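PDB 3SUJ: cerato-platanin 1 from Moniliophthora perniciosa, which is a secreted zinc-binding protein of the cerato-platanin family whose precise function is not established. Local coordinates for residues A[90-93]-A[94-98]. Residues are numbered along the deposited sequence; the frame is centred on the assembly and turned at random.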
loop_
_atom_site.group_PDB
_atom_site.type_symbol
_atom_site.label_atom_id
_atom_site.label_comp_id
_atom_site.label_asym_id
_atom_site.label_seq_id
_atom_site.Cartn_x
_atom_site.Cartn_y
_atom_site.Cartn_z
ATOM N N PHE A 90 -4.601 -6.531 -0.444
ATOM C CA PHE A 90 -3.617 -5.494 -0.192
ATOM C C PHE A 90 -3.099 -5.625 1.235
ATOM O O PHE A 90 -3.839 -6.056 2.148
ATOM C CB PHE A 90 -4.298 -4.118 -0.303
ATOM C CG PHE A 90 -4.626 -3.750 -1.738
ATOM C CD1 PHE A 90 -5.731 -4.299 -2.383
ATOM C CD2 PHE A 90 -3.753 -2.979 -2.459
ATOM C CE1 PHE A 90 -5.952 -4.080 -3.786
ATOM C CE2 PHE A 90 -4.039 -2.729 -3.796
ATOM C CZ PHE A 90 -5.082 -3.293 -4.409
ATOM N N THR A 91 -1.860 -5.172 1.430
ATOM C CA THR A 91 -1.247 -5.140 2.781
ATOM C C THR A 91 -0.587 -3.784 2.890
ATOM O O THR A 91 0.470 -3.576 2.236
ATOM C CB THR A 91 -0.245 -6.247 2.965
ATOM O OG1 THR A 91 -0.852 -7.501 2.768
ATOM C CG2 THR A 91 0.305 -6.175 4.388
ATOM N N ALA A 92 -1.068 -2.889 3.749
ATOM C CA ALA A 92 -0.497 -1.541 3.892
ATOM C C ALA A 92 0.307 -1.432 5.150
ATOM O O ALA A 92 0.380 -2.359 5.959
ATOM C CB ALA A 92 -1.604 -0.516 3.869
ATOM N N SER A 93 0.974 -0.299 5.328
ATOM C CA SER A 93 1.553 0.043 6.608
ATOM C C SER A 93 0.513 -0.003 7.681
ATOM O O SER A 93 -0.688 0.257 7.437
ATOM C CB SER A 93 2.311 1.391 6.612
ATOM O OG SER A 93 1.423 2.666 6.587
ATOM N N LYS A 94 0.946 -0.163 8.975
ATOM C CA LYS A 94 0.021 0.010 10.086
ATOM C C LYS A 94 -0.495 1.455 10.131
ATOM O O LYS A 94 -1.679 1.606 10.399
ATOM C CB LYS A 94 0.684 -0.386 11.422
ATOM C CG LYS A 94 -0.312 -0.420 12.537
ATOM C CD LYS A 94 0.413 -0.824 13.827
ATOM C CE LYS A 94 -0.593 -0.775 14.940
ATOM N NZ LYS A 94 -0.834 0.611 15.442
ATOM N N GLN A 95 0.362 2.427 9.913
ATOM C CA GLN A 95 -0.119 3.821 9.944
ATOM C C GLN A 95 -1.253 4.011 8.904
ATOM O O GLN A 95 -2.235 4.682 9.197
ATOM C CB GLN A 95 1.007 4.766 9.670
ATOM C CG GLN A 95 1.916 5.019 10.876
ATOM C CD GLN A 95 3.152 5.674 10.482
ATOM O OE1 GLN A 95 3.201 6.961 10.511
ATOM N NE2 GLN A 95 4.145 4.896 10.057
ATOM N N ALA A 96 -1.101 3.479 7.706
ATOM C CA ALA A 96 -2.132 3.644 6.698
ATOM C C ALA A 96 -3.426 2.972 7.115
ATOM O O ALA A 96 -4.508 3.547 6.972
ATOM C CB ALA A 96 -1.605 3.088 5.444
ATOM N N MET A 97 -3.337 1.742 7.668
ATOM C CA MET A 97 -4.540 1.060 8.047
ATOM C C MET A 97 -5.190 1.719 9.284
ATOM O O MET A 97 -6.420 1.730 9.362
ATOM C CB MET A 97 -4.286 -0.451 8.250
ATOM C CG MET A 97 -5.622 -1.193 8.474
ATOM S SD MET A 97 -5.348 -2.972 8.348
ATOM C CE MET A 97 -6.911 -3.619 8.854
ATOM N N ASP A 98 -4.381 2.219 10.200
ATOM C CA ASP A 98 -4.929 2.986 11.316
ATOM C C ASP A 98 -5.630 4.250 10.782
ATOM O O ASP A 98 -6.727 4.579 11.304
ATOM C CB ASP A 98 -3.820 3.360 12.280
ATOM C CG ASP A 98 -3.593 2.289 13.366
ATOM O OD1 ASP A 98 -4.482 1.530 13.665
ATOM O OD2 ASP A 98 -2.467 2.287 13.926
#
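S93 OG accepts the backbone N-H of A96 at 2.9 Å from OG to N, capping the N terminus of helix 94-101. With chi1 at 74°, the hydroxyl sits between the backbone N and the carbonyl carbon of S93, a rotation that turns OG toward the N-H of A96. The bond is moderately bent, with an N-H...O angle of 154°, and OG also lies 3.3 Å from A96 CB. The carbonyl of the same residue closes the first turn, S93 O accepting M97 N at 3.0 Å. OG donates in turn to P44 O, so the buried hydroxyl joins that loop to the N-terminal end of the helix. Without the hydroxyl, as with an alanine here, A96 N would probably lose its side-chain cap and P44 O this donor. Beside the cap, the methyl groups of A92 and A96 meet at 3.9 Å between their CB atoms, packing the end of the strand against the first turn; M80 and I78 of strand 76-83 touch A92 and A96 respectively. D12 supplies further acceptors, OD2 to K94 N and OD1 to Q95 NE2. K94 runs extended to CE and bends at chi4 (-80°), which brings NZ to the syn lone pair of D98 OD2 at 2.8 Å, an i to i+4 salt bridge. The whole is a serine N-cap at a strand-to-helix junction, here joining strand 90-92 of the double-psi beta-barrel to helix 94-101.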